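Local coordinates for carboxysome shell vertex protein CcmL (PDB 4N8F) that probably forms the pentameric vertices of the carboxysome, a polyhedral inclusion in which RuBisCO is sequestered, and is thought to curve the otherwise flat hexagonal layer of CcmK, at residues D45-G50 with A76-I81. Residues are numbered along the deposited sequence; the frame is centred on the assembly and turned at random.
Sequences DTVGAG and AAVVAI
The buried carboxylate of Asp45 rests on Val78, its OD1 3.8 Å from Val78 CB, while both its oxygens are taken up by backbone N-H groups of its own loop. OD1 accepts from Val47 N (2.8 Å) and Gly48 N, both reaching it from the same face of the carboxylate, and OD2 receives Ala49 N through its syn lone pair at 2.8 Å. With CG anti to the backbone N (chi1 174°), the carboxylate is turned toward the amides of the residues that follow. Replacing this aspartate by alanine would probably leave the three amides without their acceptor and set the turn free to open. Held in this shape, the loop lays its apolar side chains on strand 76-81. Val47 spreads its two methyls along the strand, CG2 lying 3.7 Å from Val78 O and CG1 4.0 Å from Ile81 CD1. Ile81 also slips its CD1 to 3.7 Å from Ala49 CA and packs CG1 against Ala49 CB. No direct hydrogen bond joins the two segments; instead, a water accepts from Thr46 N and donates to Val78 O at 2.6 Å. Around this contact, Leu25 and Val55 extend the apolar packing, and Thr46 OG1 is hydrogen-bonded to Glu16 of a neighbouring subunit. The loop thus leaves strand 39-45 through an Asx turn, folding over the parallel neighbour strand in the OB-like beta barrel of the CcmL/EutN family.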
ATOM      1  N   ASP C  45      12.076 -11.665 -10.328  1.00 31.72           N
ATOM      2  CA  ASP C  45      12.922 -12.549  -9.548  1.00 34.13           C
ATOM      3  C   ASP C  45      14.327 -12.461 -10.082  1.00 34.86           C
ATOM      4  O   ASP C  45      14.610 -12.826 -11.238  1.00 34.56           O
ATOM      5  CB  ASP C  45      12.392 -13.965  -9.617  1.00 35.72           C
ATOM      6  CG  ASP C  45      13.338 -14.989  -8.929  1.00 39.93           C
ATOM      7  OD1 ASP C  45      14.085 -14.641  -7.986  1.00 39.44           O
ATOM      8  OD2 ASP C  45      13.295 -16.164  -9.319  1.00 38.28           O
ATOM      9  N   THR C  46      15.190 -11.951  -9.227  1.00 35.47           N
ATOM     10  CA  THR C  46      16.626 -11.871  -9.494  1.00 38.15           C
ATOM     11  C   THR C  46      17.368 -12.815  -8.600  1.00 38.19           C
ATOM     12  O   THR C  46      18.582 -12.832  -8.611  1.00 40.89           O
ATOM     13  CB  THR C  46      17.105 -10.438  -9.229  1.00 40.44           C
ATOM     14  OG1 THR C  46      16.556  -9.968  -7.965  1.00 40.70           O
ATOM     15  CG2 THR C  46      16.575  -9.538 -10.333  1.00 40.92           C
ATOM     16  N   VAL C  47      16.658 -13.617  -7.826  1.00 36.98           N
ATOM     17  CA  VAL C  47      17.321 -14.539  -6.934  1.00 40.29           C
ATOM     18  C   VAL C  47      17.452 -15.923  -7.550  1.00 39.54           C
ATOM     19  O   VAL C  47      18.429 -16.540  -7.344  1.00 40.30           O
ATOM     20  CB  VAL C  47      16.640 -14.627  -5.548  1.00 42.03           C
ATOM     21  CG1 VAL C  47      17.432 -15.552  -4.632  1.00 42.53           C
ATOM     22  CG2 VAL C  47      16.556 -13.254  -4.924  1.00 42.51           C
ATOM     23  N   GLY C  48      16.505 -16.392  -8.340  1.00 40.54           N
ATOM     24  CA  GLY C  48      16.626 -17.711  -9.001  1.00 38.79           C
ATOM     25  C   GLY C  48      15.735 -18.721  -8.282  1.00 39.66           C
ATOM     26  O   GLY C  48      16.163 -19.822  -7.992  1.00 40.32           O
ATOM     27  N   ALA C  49      14.489 -18.361  -7.966  1.00 35.43           N
ATOM     28  CA  ALA C  49      13.591 -19.264  -7.257  1.00 36.00           C
ATOM     29  C   ALA C  49      12.881 -20.257  -8.182  1.00 37.00           C
ATOM     30  O   ALA C  49      12.225 -19.853  -9.095  1.00 40.64           O
ATOM     31  CB  ALA C  49      12.548 -18.479  -6.475  1.00 32.39           C
ATOM     32  N   GLY C  50      12.970 -21.551  -7.883  1.00 38.85           N
ATOM     33  CA  GLY C  50      12.311 -22.606  -8.672  1.00 38.59           C
ATOM     34  C   GLY C  50      10.850 -22.815  -8.294  1.00 37.89           C
ATOM     35  O   GLY C  50      10.364 -22.373  -7.256  1.00 33.52           O
ATOM     36  N   ALA C  76       6.648  -5.605  -7.003  1.00 25.94           N
ATOM     37  CA  ALA C  76       6.755  -6.883  -6.278  1.00 24.87           C
ATOM     38  C   ALA C  76       8.006  -7.614  -6.751  1.00 25.31           C
ATOM     39  O   ALA C  76       8.256  -7.722  -7.980  1.00 25.30           O
ATOM     40  CB  ALA C  76       5.555  -7.722  -6.519  1.00 24.54           C
ATOM     41  N   ALA C  77       8.783  -8.135  -5.813  1.00 24.30           N
ATOM     42  CA  ALA C  77       9.972  -8.911  -6.183  1.00 24.65           C
ATOM     43  C   ALA C  77      10.196 -10.033  -5.209  1.00 25.67           C
ATOM     44  O   ALA C  77      10.018  -9.823  -3.987  1.00 25.85           O
ATOM     45  CB  ALA C  77      11.215  -8.043  -6.197  1.00 24.27           C
ATOM     46  N   VAL C  78      10.690 -11.176  -5.704  1.00 24.77           N
ATOM     47  CA  VAL C  78      11.193 -12.173  -4.811  1.00 27.90           C
ATOM     48  C   VAL C  78      12.516 -11.682  -4.193  1.00 28.80           C
ATOM     49  O   VAL C  78      13.400 -11.310  -4.928  1.00 31.65           O
ATOM     50  CB  VAL C  78      11.438 -13.502  -5.518  1.00 29.77           C
ATOM     51  CG1 VAL C  78      12.262 -14.447  -4.620  1.00 31.85           C
ATOM     52  CG2 VAL C  78      10.107 -14.106  -5.939  1.00 29.65           C
ATOM     53  N   VAL C  79      12.665 -11.699  -2.877  1.00 29.39           N
ATOM     54  CA  VAL C  79      13.937 -11.230  -2.262  1.00 29.40           C
ATOM     55  C   VAL C  79      14.762 -12.286  -1.549  1.00 30.02           C
ATOM     56  O   VAL C  79      15.946 -12.103  -1.325  1.00 31.22           O
ATOM     57  CB  VAL C  79      13.738  -9.995  -1.363  1.00 30.50           C
ATOM     58  CG1 VAL C  79      13.115  -8.867  -2.173  1.00 29.27           C
ATOM     59  CG2 VAL C  79      12.910 -10.260  -0.109  1.00 30.58           C
ATOM     60  N   ALA C  80      14.165 -13.444  -1.343  1.00 30.17           N
ATOM     61  CA  ALA C  80      14.788 -14.541  -0.615  1.00 32.20           C
ATOM     62  C   ALA C  80      14.036 -15.810  -0.897  1.00 32.98           C
ATOM     63  O   ALA C  80      12.769 -15.838  -0.944  1.00 33.28           O
ATOM     64  CB  ALA C  80      14.746 -14.257   0.887  1.00 31.75           C
ATOM     65  N   ILE C  81      14.794 -16.884  -1.073  1.00 32.93           N
ATOM     66  CA  ILE C  81      14.226 -18.223  -1.046  1.00 32.07           C
ATOM     67  C   ILE C  81      14.303 -18.743   0.352  1.00 31.52           C
ATOM     68  O   ILE C  81      15.376 -18.704   0.938  1.00 32.68           O
ATOM     69  CB  ILE C  81      14.970 -19.174  -1.960  1.00 32.44           C
ATOM     70  CG1 ILE C  81      14.786 -18.699  -3.394  1.00 32.70           C
ATOM     71  CG2 ILE C  81      14.477 -20.596  -1.751  1.00 32.46           C
ATOM     72  CD1 ILE C  81      15.876 -19.223  -4.290  1.00 35.16           C
TER
HETATM   73  O   HOH W   1      13.992 -10.258  -7.259  1.00 38.52           O